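Local coordinates for UTP--glucose-1-phosphate uridylyltransferase YngB (PDB 7O2N), which catalyses the formation of UDP-glucose from glucose 1-phosphate and UTP, for glycolipid synthesis and wall teichoic acid glucosylation during anaerobic fermentative growth, at residues Gly205-Asn210 and Asp232-Val237; Pro31-Pro36 and Thr266-Met271; Asp66-Ser71 and Ile99-Gln104; Glu43-Ser48 and Ala127-Asp132. All blocks are in the same frame, centred on the assembly; numbering follows the deposited sequence.

Contact 1: Gly205-Asn210 and Asp232-Val237; sequences GRYVLN and DALREV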
loop_
_atom_site.group_PDB
_atom_site.type_symbol
_atom_site.label_atom_id
_atom_site.label_comp_id
_atom_site.label_asym_id
_atom_site.label_seq_id
_atom_site.Cartn_x
_atom_site.Cartn_y
_atom_site.Cartn_z
ATOM N N GLY A 205 3.864 13.181 18.046
ATOM C CA GLY A 205 2.702 12.358 18.367
ATOM C C GLY A 205 2.997 11.180 19.300
ATOM O O GLY A 205 2.594 10.048 19.054
ATOM N N ARG A 206 3.734 11.452 20.377
ATOM C CA ARG A 206 3.894 10.509 21.472
ATOM C C ARG A 206 3.572 11.254 22.762
ATOM O O ARG A 206 3.973 12.402 22.917
ATOM C CB ARG A 206 5.286 9.888 21.432
ATOM C CG ARG A 206 5.481 9.018 20.207
ATOM C CD ARG A 206 6.817 8.301 20.199
ATOM N NE ARG A 206 7.015 7.589 18.941
ATOM C CZ ARG A 206 7.129 8.164 17.736
ATOM N NH1 ARG A 206 7.032 9.482 17.585
ATOM N NH2 ARG A 206 7.312 7.392 16.680
ATOM N N TYR A 207 2.746 10.635 23.617
ATOM C CA TYR A 207 2.380 11.210 24.906
ATOM C C TYR A 207 2.245 10.090 25.931
ATOM O O TYR A 207 1.846 8.989 25.577
ATOM C CB TYR A 207 1.048 11.954 24.843
ATOM C CG TYR A 207 0.886 12.962 23.741
ATOM C CD1 TYR A 207 0.778 12.587 22.404
ATOM C CD2 TYR A 207 0.721 14.309 24.040
ATOM C CE1 TYR A 207 0.575 13.524 21.394
ATOM C CE2 TYR A 207 0.491 15.260 23.050
ATOM C CZ TYR A 207 0.432 14.868 21.719
ATOM O OH TYR A 207 0.209 15.802 20.748
ATOM N N VAL A 208 2.627 10.381 27.178
ATOM C CA VAL A 208 2.140 9.644 28.324
ATOM C C VAL A 208 1.309 10.610 29.167
ATOM O O VAL A 208 1.688 11.760 29.351
ATOM C CB VAL A 208 3.293 8.975 29.083
ATOM C CG1 VAL A 208 2.839 8.389 30.407
ATOM C CG2 VAL A 208 3.899 7.882 28.230
ATOM N N LEU A 209 0.122 10.158 29.597
ATOM C CA LEU A 209 -0.838 11.022 30.266
ATOM C C LEU A 209 -1.360 10.393 31.558
ATOM O O LEU A 209 -1.229 9.187 31.793
ATOM C CB LEU A 209 -1.999 11.316 29.308
ATOM C CG LEU A 209 -1.639 12.099 28.054
ATOM C CD1 LEU A 209 -2.910 12.514 27.324
ATOM C CD2 LEU A 209 -0.800 13.319 28.406
ATOM N N ASN A 210 -1.959 11.253 32.388
ATOM C CA ASN A 210 -2.574 10.811 33.628
ATOM C C ASN A 210 -4.088 10.827 33.460
ATOM O O ASN A 210 -4.624 11.604 32.664
ATOM C CB ASN A 210 -2.100 11.646 34.823
ATOM C CG ASN A 210 -0.761 11.182 35.347
ATOM O OD1 ASN A 210 0.142 11.989 35.546
ATOM N ND2 ASN A 210 -0.625 9.877 35.532
ATOM N N ASP A 232 -4.455 22.058 24.155
ATOM C CA ASP A 232 -5.058 23.002 25.086
ATOM C C ASP A 232 -5.206 22.384 26.476
ATOM O O ASP A 232 -5.205 23.095 27.482
ATOM C CB ASP A 232 -6.355 23.568 24.504
ATOM C CG ASP A 232 -6.162 24.191 23.125
ATOM O OD1 ASP A 232 -5.011 24.195 22.607
ATOM O OD2 ASP A 232 -7.170 24.640 22.553
ATOM N N ALA A 233 -5.308 21.053 26.524
ATOM C CA ALA A 233 -5.461 20.350 27.784
ATOM C C ALA A 233 -4.093 20.153 28.421
ATOM O O ALA A 233 -3.970 19.940 29.623
ATOM C CB ALA A 233 -6.163 19.037 27.580
ATOM N N LEU A 234 -3.061 20.211 27.591
ATOM C CA LEU A 234 -1.721 20.228 28.143
ATOM C C LEU A 234 -1.424 21.640 28.648
ATOM O O LEU A 234 -0.697 21.815 29.618
ATOM C CB LEU A 234 -0.731 19.715 27.087
ATOM C CG LEU A 234 -0.877 18.230 26.733
ATOM C CD1 LEU A 234 0.059 17.842 25.609
ATOM C CD2 LEU A 234 -0.616 17.346 27.942
ATOM N N ARG A 235 -2.061 22.638 28.026
ATOM C CA ARG A 235 -1.898 24.036 28.396
ATOM C C ARG A 235 -2.467 24.277 29.791
ATOM O O ARG A 235 -1.788 24.867 30.634
ATOM C CB ARG A 235 -2.588 24.958 27.385
ATOM C CG ARG A 235 -1.789 25.180 26.108
ATOM C CD ARG A 235 -2.435 26.140 25.129
ATOM N NE ARG A 235 -2.530 27.488 25.664
ATOM C CZ ARG A 235 -1.613 28.433 25.510
ATOM N NH1 ARG A 235 -0.519 28.188 24.812
ATOM N NH2 ARG A 235 -1.801 29.627 26.038
ATOM N N GLU A 236 -3.714 23.823 30.008
ATOM C CA GLU A 236 -4.422 24.056 31.258
ATOM C C GLU A 236 -3.821 23.203 32.377
ATOM O O GLU A 236 -4.085 23.474 33.547
ATOM C CB GLU A 236 -5.935 23.887 31.090
ATOM N N VAL A 237 -3.000 22.199 32.020
ATOM C CA VAL A 237 -2.222 21.448 32.999
ATOM C C VAL A 237 -0.968 22.248 33.326
ATOM O O VAL A 237 -0.383 22.089 34.394
ATOM C CB VAL A 237 -1.876 20.008 32.550
ATOM C CG1 VAL A 237 -0.698 19.415 33.313
ATOM C CG2 VAL A 237 -3.064 19.066 32.650
#

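Contact 2: Pro31-Pro36 and Thr266-Met271; sequences PIVDKP and TEIGLM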
loop_
_atom_site.group_PDB
_atom_site.type_symbol
_atom_site.label_atom_id
_atom_site.label_comp_id
_atom_site.label_asym_id
_atom_site.label_seq_id
_atom_site.Cartn_x
_atom_site.Cartn_y
_atom_site.Cartn_z
ATOM N N PRO A 31 0.851 0.014 3.157
ATOM C CA PRO A 31 2.059 -0.736 3.464
ATOM C C PRO A 31 3.198 0.275 3.572
ATOM O O PRO A 31 3.243 1.225 2.801
ATOM C CB PRO A 31 2.174 -1.684 2.260
ATOM C CG PRO A 31 1.502 -0.937 1.120
ATOM C CD PRO A 31 0.373 -0.172 1.780
ATOM N N ILE A 32 4.091 0.073 4.548
ATOM C CA ILE A 32 5.282 0.887 4.580
ATOM C C ILE A 32 6.454 0.135 3.984
ATOM O O ILE A 32 6.978 0.576 2.961
ATOM C CB ILE A 32 5.554 1.545 5.932
ATOM C CG1 ILE A 32 4.702 2.812 6.052
ATOM C CG2 ILE A 32 7.039 1.858 6.076
ATOM C CD1 ILE A 32 4.603 3.620 4.772
ATOM N N VAL A 33 6.886 -0.990 4.558
ATOM C CA VAL A 33 7.702 -1.728 3.604
ATOM C C VAL A 33 6.825 -2.806 2.962
ATOM O O VAL A 33 6.601 -2.835 1.753
ATOM C CB VAL A 33 9.033 -2.226 4.184
ATOM C CG1 VAL A 33 9.692 -3.300 3.320
ATOM C CG2 VAL A 33 9.966 -1.057 4.400
ATOM N N ASP A 34 6.213 -3.590 3.835
ATOM C CA ASP A 34 5.374 -4.701 3.474
ATOM C C ASP A 34 4.540 -4.942 4.726
ATOM O O ASP A 34 3.889 -5.971 4.885
ATOM C CB ASP A 34 6.280 -5.887 3.140
ATOM C CG ASP A 34 7.190 -6.304 4.287
ATOM O OD1 ASP A 34 7.312 -5.560 5.274
ATOM O OD2 ASP A 34 7.766 -7.391 4.193
ATOM N N LYS A 35 4.646 -3.971 5.636
ATOM C CA LYS A 35 3.859 -3.914 6.848
ATOM C C LYS A 35 2.924 -2.712 6.779
ATOM O O LYS A 35 3.313 -1.604 6.386
ATOM C CB LYS A 35 4.777 -3.681 8.041
ATOM C CG LYS A 35 5.942 -4.638 8.063
ATOM C CD LYS A 35 6.204 -5.160 9.428
ATOM C CE LYS A 35 6.761 -4.111 10.354
ATOM N NZ LYS A 35 7.376 -4.803 11.502
ATOM N N PRO A 36 1.652 -2.902 7.187
ATOM C CA PRO A 36 0.725 -1.786 7.345
ATOM C C PRO A 36 1.282 -0.832 8.398
ATOM O O PRO A 36 1.848 -1.255 9.401
ATOM C CB PRO A 36 -0.548 -2.484 7.838
ATOM C CG PRO A 36 -0.423 -3.862 7.245
ATOM C CD PRO A 36 1.030 -4.199 7.473
ATOM N N THR A 266 11.861 3.311 1.659
ATOM C CA THR A 266 13.230 3.212 1.186
ATOM C C THR A 266 14.195 2.979 2.344
ATOM O O THR A 266 14.986 2.037 2.304
ATOM C CB THR A 266 13.592 4.464 0.392
ATOM O OG1 THR A 266 12.689 4.503 -0.713
ATOM C CG2 THR A 266 15.015 4.453 -0.107
ATOM N N GLU A 267 14.104 3.831 3.371
ATOM C CA GLU A 267 15.050 3.778 4.475
ATOM C C GLU A 267 14.914 2.470 5.261
ATOM O O GLU A 267 15.924 1.840 5.583
ATOM C CB GLU A 267 14.917 4.994 5.395
ATOM C CG GLU A 267 14.977 6.316 4.667
ATOM C CD GLU A 267 16.361 6.801 4.268
ATOM O OE1 GLU A 267 17.314 6.018 4.386
ATOM O OE2 GLU A 267 16.486 7.982 3.853
ATOM N N ILE A 268 13.671 2.072 5.560
ATOM C CA ILE A 268 13.445 0.877 6.357
ATOM C C ILE A 268 13.799 -0.334 5.481
ATOM O O ILE A 268 14.289 -1.356 5.975
ATOM C CB ILE A 268 11.985 0.810 6.864
ATOM C CG1 ILE A 268 11.455 2.096 7.512
ATOM C CG2 ILE A 268 11.718 -0.445 7.686
ATOM C CD1 ILE A 268 11.952 2.402 8.898
ATOM N N GLY A 269 13.564 -0.197 4.167
ATOM C CA GLY A 269 13.860 -1.258 3.227
ATOM C C GLY A 269 15.346 -1.570 3.272
ATOM O O GLY A 269 15.752 -2.731 3.380
ATOM N N LEU A 270 16.131 -0.483 3.266
ATOM C CA LEU A 270 17.584 -0.557 3.244
ATOM C C LEU A 270 18.102 -1.163 4.541
ATOM O O LEU A 270 19.261 -1.559 4.603
ATOM C CB LEU A 270 18.162 0.847 3.027
ATOM C CG LEU A 270 18.089 1.326 1.580
ATOM C CD1 LEU A 270 18.338 2.807 1.453
ATOM C CD2 LEU A 270 19.067 0.552 0.725
ATOM N N MET A 271 17.238 -1.228 5.559
ATOM C CA MET A 271 17.671 -1.763 6.831
ATOM C C MET A 271 17.374 -3.259 6.882
ATOM O O MET A 271 17.832 -3.948 7.792
ATOM C CB MET A 271 17.011 -1.027 7.993
ATOM C CG MET A 271 17.517 0.398 8.140
ATOM S SD MET A 271 16.438 1.412 9.242
ATOM C CE MET A 271 17.243 3.019 9.229
#

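Contact 3: Asp66-Ser71 and Ile99-Gln104; sequences DHFDRS and IHYIRQ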
loop_
_atom_site.group_PDB
_atom_site.type_symbol
_atom_site.label_atom_id
_atom_site.label_comp_id
_atom_site.label_asym_id
_atom_site.label_seq_id
_atom_site.Cartn_x
_atom_site.Cartn_y
_atom_site.Cartn_z
ATOM N N ASP A 66 -9.103 -6.992 11.487
ATOM C CA ASP A 66 -8.843 -8.272 10.877
ATOM C C ASP A 66 -7.343 -8.541 10.893
ATOM O O ASP A 66 -6.925 -9.655 11.170
ATOM C CB ASP A 66 -9.420 -8.299 9.465
ATOM C CG ASP A 66 -10.864 -8.773 9.402
ATOM O OD1 ASP A 66 -11.311 -9.563 10.316
ATOM O OD2 ASP A 66 -11.538 -8.399 8.421
ATOM N N HIS A 67 -6.543 -7.516 10.597
ATOM C CA HIS A 67 -5.101 -7.662 10.501
ATOM C C HIS A 67 -4.542 -8.278 11.778
ATOM O O HIS A 67 -3.647 -9.109 11.707
ATOM C CB HIS A 67 -4.422 -6.326 10.180
ATOM C CG HIS A 67 -2.973 -6.458 9.846
ATOM N ND1 HIS A 67 -2.527 -6.859 8.578
ATOM C CD2 HIS A 67 -1.872 -6.245 10.598
ATOM C CE1 HIS A 67 -1.205 -6.911 8.586
ATOM N NE2 HIS A 67 -0.783 -6.549 9.813
ATOM N N PHE A 68 -5.077 -7.895 12.933
ATOM C CA PHE A 68 -4.484 -8.318 14.188
ATOM C C PHE A 68 -5.193 -9.537 14.799
ATOM O O PHE A 68 -5.047 -9.799 15.989
ATOM C CB PHE A 68 -4.403 -7.131 15.152
ATOM C CG PHE A 68 -3.469 -6.022 14.736
ATOM C CD1 PHE A 68 -2.090 -6.142 14.873
ATOM C CD2 PHE A 68 -3.971 -4.843 14.208
ATOM C CE1 PHE A 68 -1.253 -5.100 14.512
ATOM C CE2 PHE A 68 -3.126 -3.806 13.835
ATOM C CZ PHE A 68 -1.768 -3.931 14.000
ATOM N N ASP A 69 -5.914 -10.312 13.988
ATOM C CA ASP A 69 -6.580 -11.516 14.463
ATOM C C ASP A 69 -6.080 -12.727 13.668
ATOM O O ASP A 69 -5.263 -12.588 12.762
ATOM C CB ASP A 69 -8.106 -11.307 14.446
ATOM C CG ASP A 69 -8.921 -12.430 15.072
ATOM O OD1 ASP A 69 -8.490 -12.971 16.126
ATOM O OD2 ASP A 69 -9.983 -12.755 14.505
ATOM N N ARG A 70 -6.561 -13.924 14.013
ATOM C CA ARG A 70 -6.222 -15.115 13.257
ATOM C C ARG A 70 -6.987 -15.121 11.935
ATOM O O ARG A 70 -8.197 -14.905 11.908
ATOM C CB ARG A 70 -6.576 -16.368 14.058
ATOM C CG ARG A 70 -5.798 -16.540 15.353
ATOM C CD ARG A 70 -5.812 -18.001 15.780
ATOM N NE ARG A 70 -4.618 -18.698 15.309
ATOM C CZ ARG A 70 -3.392 -18.477 15.770
ATOM N NH1 ARG A 70 -3.194 -17.577 16.721
ATOM N NH2 ARG A 70 -2.369 -19.149 15.274
ATOM N N SER A 71 -6.273 -15.372 10.833
ATOM C CA SER A 71 -6.890 -15.396 9.514
ATOM C C SER A 71 -7.007 -16.831 9.007
ATOM O O SER A 71 -6.101 -17.321 8.332
ATOM C CB SER A 71 -6.135 -14.518 8.533
ATOM O OG SER A 71 -5.632 -13.345 9.159
ATOM N N ILE A 99 -5.776 -6.062 21.533
ATOM C CA ILE A 99 -6.243 -4.931 20.756
ATOM C C ILE A 99 -7.746 -4.768 20.949
ATOM O O ILE A 99 -8.509 -5.631 20.521
ATOM C CB ILE A 99 -5.890 -5.122 19.273
ATOM C CG1 ILE A 99 -4.444 -5.558 19.055
ATOM C CG2 ILE A 99 -6.190 -3.856 18.500
ATOM C CD1 ILE A 99 -3.423 -4.587 19.582
ATOM N N HIS A 100 -8.146 -3.646 21.557
ATOM C CA HIS A 100 -9.550 -3.297 21.737
ATOM C C HIS A 100 -9.946 -2.220 20.723
ATOM O O HIS A 100 -9.087 -1.463 20.294
ATOM C CB HIS A 100 -9.764 -2.800 23.177
ATOM C CG HIS A 100 -9.287 -3.754 24.223
ATOM N ND1 HIS A 100 -8.007 -4.264 24.238
ATOM C CD2 HIS A 100 -9.905 -4.295 25.288
ATOM C CE1 HIS A 100 -7.867 -5.087 25.252
ATOM N NE2 HIS A 100 -9.013 -5.114 25.919
ATOM N N TYR A 101 -11.237 -2.148 20.359
ATOM C CA TYR A 101 -11.758 -1.136 19.443
ATOM C C TYR A 101 -12.978 -0.414 20.005
ATOM O O TYR A 101 -13.808 -0.985 20.704
ATOM C CB TYR A 101 -12.200 -1.753 18.119
ATOM C CG TYR A 101 -11.088 -2.531 17.492
ATOM C CD1 TYR A 101 -10.063 -1.891 16.813
ATOM C CD2 TYR A 101 -11.017 -3.901 17.656
ATOM C CE1 TYR A 101 -9.000 -2.608 16.282
ATOM C CE2 TYR A 101 -9.961 -4.631 17.132
ATOM C CZ TYR A 101 -8.941 -3.983 16.450
ATOM O OH TYR A 101 -7.904 -4.696 15.915
ATOM N N ILE A 102 -13.094 0.858 19.660
ATOM C CA ILE A 102 -14.309 1.603 19.917
ATOM C C ILE A 102 -14.562 2.441 18.682
ATOM O O ILE A 102 -13.618 2.868 18.025
ATOM C CB ILE A 102 -14.172 2.495 21.169
ATOM C CG1 ILE A 102 -15.476 3.221 21.487
ATOM C CG2 ILE A 102 -13.017 3.475 21.054
ATOM C CD1 ILE A 102 -16.300 2.554 22.539
ATOM N N ARG A 103 -15.833 2.661 18.370
ATOM C CA ARG A 103 -16.101 3.545 17.254
ATOM C C ARG A 103 -16.226 4.981 17.740
ATOM O O ARG A 103 -16.978 5.246 18.669
ATOM C CB ARG A 103 -17.351 3.089 16.517
ATOM C CG ARG A 103 -17.005 2.621 15.123
ATOM C CD ARG A 103 -17.159 1.140 14.904
ATOM N NE ARG A 103 -17.913 1.156 13.661
ATOM C CZ ARG A 103 -17.975 0.168 12.788
ATOM N NH1 ARG A 103 -17.306 -0.959 12.996
ATOM N NH2 ARG A 103 -18.721 0.325 11.709
ATOM N N GLN A 104 -15.477 5.898 17.122
ATOM C CA GLN A 104 -15.722 7.310 17.350
ATOM C C GLN A 104 -17.044 7.638 16.675
ATOM O O GLN A 104 -17.264 7.255 15.524
ATOM C CB GLN A 104 -14.601 8.127 16.736
ATOM C CG GLN A 104 -14.418 9.455 17.447
ATOM C CD GLN A 104 -13.419 10.323 16.723
ATOM O OE1 GLN A 104 -13.233 10.209 15.501
ATOM N NE2 GLN A 104 -12.796 11.210 17.486
#

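Contact 4: Glu43-Ser48 and Ala127-Asp132; sequences EEAAES and AVLLGD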
loop_
_atom_site.group_PDB
_atom_site.type_symbol
_atom_site.label_atom_id
_atom_site.label_comp_id
_atom_site.label_asym_id
_atom_site.label_seq_id
_atom_site.Cartn_x
_atom_site.Cartn_y
_atom_site.Cartn_z
ATOM N N GLU A 43 3.763 -2.256 17.157
ATOM C CA GLU A 43 5.077 -2.807 17.448
ATOM C C GLU A 43 5.860 -1.909 18.397
ATOM O O GLU A 43 6.401 -2.378 19.381
ATOM C CB GLU A 43 5.803 -3.132 16.159
ATOM C CG GLU A 43 5.417 -4.519 15.676
ATOM C CD GLU A 43 5.842 -4.833 14.259
ATOM O OE1 GLU A 43 6.361 -3.926 13.582
ATOM O OE2 GLU A 43 5.661 -5.973 13.828
ATOM N N GLU A 44 5.870 -0.606 18.137
ATOM C CA GLU A 44 6.458 0.331 19.079
ATOM C C GLU A 44 5.912 0.038 20.475
ATOM O O GLU A 44 6.681 -0.280 21.380
ATOM C CB GLU A 44 6.206 1.774 18.651
ATOM C CG GLU A 44 7.188 2.743 19.279
ATOM C CD GLU A 44 6.961 4.205 18.922
ATOM O OE1 GLU A 44 6.946 4.554 17.704
ATOM O OE2 GLU A 44 6.824 5.006 19.854
ATOM N N ALA A 45 4.583 0.089 20.602
ATOM C CA ALA A 45 3.899 -0.054 21.878
ATOM C C ALA A 45 4.229 -1.395 22.537
ATOM O O ALA A 45 4.556 -1.436 23.722
ATOM C CB ALA A 45 2.409 0.132 21.709
ATOM N N ALA A 46 4.145 -2.491 21.780
ATOM C CA ALA A 46 4.421 -3.796 22.358
ATOM C C ALA A 46 5.814 -3.823 22.987
ATOM O O ALA A 46 5.950 -4.163 24.161
ATOM C CB ALA A 46 4.228 -4.898 21.342
ATOM N N GLU A 47 6.847 -3.434 22.226
ATOM C CA GLU A 47 8.216 -3.508 22.714
ATOM C C GLU A 47 8.486 -2.460 23.796
ATOM O O GLU A 47 9.451 -2.596 24.534
ATOM C CB GLU A 47 9.206 -3.425 21.561
ATOM C CG GLU A 47 8.987 -4.521 20.538
ATOM C CD GLU A 47 9.606 -4.213 19.183
ATOM O OE1 GLU A 47 10.351 -3.197 19.105
ATOM O OE2 GLU A 47 9.338 -4.975 18.209
ATOM N N SER A 48 7.661 -1.412 23.882
ATOM C CA SER A 48 7.727 -0.455 24.980
ATOM C C SER A 48 7.124 -1.056 26.253
ATOM O O SER A 48 7.077 -0.394 27.295
ATOM C CB SER A 48 7.013 0.853 24.642
ATOM O OG SER A 48 7.816 1.703 23.839
ATOM N N ALA A 127 -0.551 5.831 27.458
ATOM C CA ALA A 127 0.126 6.380 26.294
ATOM C C ALA A 127 -0.886 6.698 25.198
ATOM O O ALA A 127 -1.824 5.929 24.980
ATOM C CB ALA A 127 1.141 5.385 25.791
ATOM N N VAL A 128 -0.677 7.827 24.506
ATOM C CA VAL A 128 -1.289 8.053 23.201
ATOM C C VAL A 128 -0.198 8.030 22.127
ATOM O O VAL A 128 0.874 8.605 22.321
ATOM C CB VAL A 128 -2.045 9.389 23.172
ATOM C CG1 VAL A 128 -2.517 9.720 21.767
ATOM C CG2 VAL A 128 -3.193 9.394 24.174
ATOM N N LEU A 129 -0.477 7.351 21.007
ATOM C CA LEU A 129 0.417 7.337 19.854
ATOM C C LEU A 129 -0.394 7.653 18.602
ATOM O O LEU A 129 -1.070 6.760 18.090
ATOM C CB LEU A 129 1.051 5.955 19.674
ATOM C CG LEU A 129 1.582 5.270 20.925
ATOM C CD1 LEU A 129 1.694 3.770 20.692
ATOM C CD2 LEU A 129 2.936 5.835 21.314
ATOM N N LEU A 130 -0.361 8.919 18.158
ATOM C CA LEU A 130 -0.778 9.295 16.809
ATOM C C LEU A 130 0.154 8.548 15.877
ATOM O O LEU A 130 1.253 8.158 16.280
ATOM C CB LEU A 130 -0.608 10.809 16.594
ATOM C CG LEU A 130 -1.020 11.730 17.749
ATOM C CD1 LEU A 130 -0.976 13.185 17.318
ATOM C CD2 LEU A 130 -2.412 11.366 18.264
ATOM N N GLY A 131 -0.251 8.336 14.636
ATOM C CA GLY A 131 0.638 7.485 13.868
ATOM C C GLY A 131 1.325 8.224 12.733
ATOM O O GLY A 131 1.126 7.850 11.584
ATOM N N ASP A 132 2.133 9.238 13.049
ATOM C CA ASP A 132 2.488 10.143 11.969
ATOM C C ASP A 132 3.955 10.014 11.575
ATOM O O ASP A 132 4.406 10.682 10.647
ATOM C CB ASP A 132 1.893 11.555 12.081
ATOM C CG ASP A 132 2.148 12.263 13.392
ATOM O OD1 ASP A 132 3.120 11.879 14.088
ATOM O OD2 ASP A 132 1.375 13.206 13.696
#

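Contact 1: Gly205-Asn210 and Asp232-Val237
This is a buried apolar contact between helix 230-240 and the central mixed sheet, made by L234 against Y207 and L209 of strand 206-210. No hydrogen bond crosses it. L234 points toward the strand, and its two methyl groups divide the work. CD1 sits at the edge of the Y207 ring, in the ring plane, 3.7 Å from Y207 CE2. It therefore meets the rim of the ring and not a face. CD2 approaches the end of L209, with 4.1 Å between L234 CD2 and L209 CD2, and the two leucine side chains run nearly at right angles. The CG of L209 lies beside its own backbone N (chi1 -64°), and from there the side chain brings CD2 within reach of the helix although its CB does not point at it. Y207 and L209 are alternate residues of one strand, so both serve the same side of it. V208, between them, and R206, before them, pack on helix 141-152. The strand pairs with strand 125-129, where Y207 and L209 make backbone hydrogen bonds with V128 and F126. On the helix, A233 and V237 pack on helix 213-219, while R235 forms a salt bridge with D187. A mixed sheet with helices packed on both faces, joined by apolar side chains, is the core layout of the GT-A nucleotidyltransferase fold.

Contact 2: Pro31-Pro36 and Thr266-Met271
V33 has more surface buried here than any other residue of the two segments, and it rests on I268 and G269 of helix 258-269. The branch that touches is CG2. V33 CG2 lies 3.7 Å from I268 CB and also meets G269 through the backbone, 3.7 Å from G269 N. The valine torsion (chi1 164°) sets CG2 beside the backbone N and anti to the carbonyl carbon, which turns this methyl to the helix. I268 offers its CB and its CG2 branch to V33, while the far end of its side chain leads away from V33. The I268 side chain also packs on I134, V136 and Y253. The loop is bent by a bond from I32 N to K35 O, and V33 sits in this turn with its CB toward the helix. I32 O accepts a hydrogen bond from S265 OG. The dimer partner is close: D34 forms a salt bridge with K258 of the second subunit, and E267 with R289 of the second subunit. The contact thus joins helix 258-269 to the long loop between strand 6-11 and helix 37-47, which carries the glycine-rich signature of sugar nucleotidyltransferases.

Contact 3: Asp66-Ser71 and Ile99-Gln104
The F68 ring meets the hydroxyl of Y101 obliquely, and I99 CG1 also comes to it obliquely. F68 CD2 and Y101 OH are 4.3 Å apart, a loose contact with no hydrogen bond. One face of the F68 ring is taken by its chain neighbour H67: H67 CD2 stands 4.0 Å above the plane, over the ring centre. The setting is a beta-alpha-beta crossover of the GT-A fold. Strands 52-57 and 98-103 are parallel neighbours in the main sheet, and helix 62-67 belongs to the helical connection between them. F68 follows that helix directly and is the first residue to leave helical geometry. It points toward the strand, and its CG lies beside the backbone N (chi1 -66°), which turns the ring in among apolar side chains. I38 and V42 of helix 37-47, I93 of helix 84-93 and L96 also touch F68. On the strand, I99 and Y101 face the same way, two residues apart, and both also touch I55 of strand 52-57. H100, between them, faces away and meets F120. The other side of the 66-71 segment belongs to the dimer interface. K23 of the second subunit gives hydrogen bonds to H67 O and S71 OG, while H67 NE2 is bonded to Q39 within its own chain. Just past the helix, D69 N bonds back to D66 O. The shortest approach of the two segments is from F68 CB to I99 CG1, at 4.2 Å.

Contact 4: Glu43-Ser48 and Ala127-Asp132
L129, on strand 125-129, reaches toward helix 37-47 and touches it with both of its methyl groups. CD1 meets the methyl of A45, at 3.8 Å from A45 CB. The other methyl makes a loose approach to the carboxylate of E44, with 4.2 Å between L129 CD2 and E44 OE2. The leucine CB points to the helix, and with CG beside the backbone N (chi1 -45°) CD1 meets A45. A45 has no torsion to adjust; its CB simply points at the strand, and its small size probably lets the helix come near. E44 is different. Its chain is extended, with CG anti to the backbone N (chi1 -159°) and the next bond also anti, so that the carboxylate is carried out to the level of the L129 methyls. The carboxylate plane is then turned out of line with the chain (chi3 -56°). OE2 does not depend on the leucine for a partner: it forms a salt bridge with R206 NE and receives a weak hydrogen bond from L142 N. L142, on helix 141-152, also packs on L129. One turn on, S48 OG makes a weak bond back to E44 O. The helix thus lies on the sheet through apolar methyl groups, and a carboxylate borders them. The positive charge of R206 probably helps keep E44 ionised beside these hydrocarbon atoms.

All four contacts lie within the nucleotidyl transferase family region. Contact 2 opens first, at 31-36, and closes last, at 266-271, so it embraces the other three. Contact 4 encloses contact 3 in the same way, and contact 1 follows both. Contacts 1, 3 and 4 share the central sheet; the strands of contacts 1 and 4 are neighbours in it. Contact 4 lies near the chain's centre, and its centre is about 16 Å from those of contacts 1 and 3. The centres of contacts 1 and 2 are about 31 Å apart, on opposite sides of the chain's centre. A salt bridge from K35 to E43 joins contacts 2 and 4. Contacts 2 and 3 touch the second subunit, which places them at the dimer side.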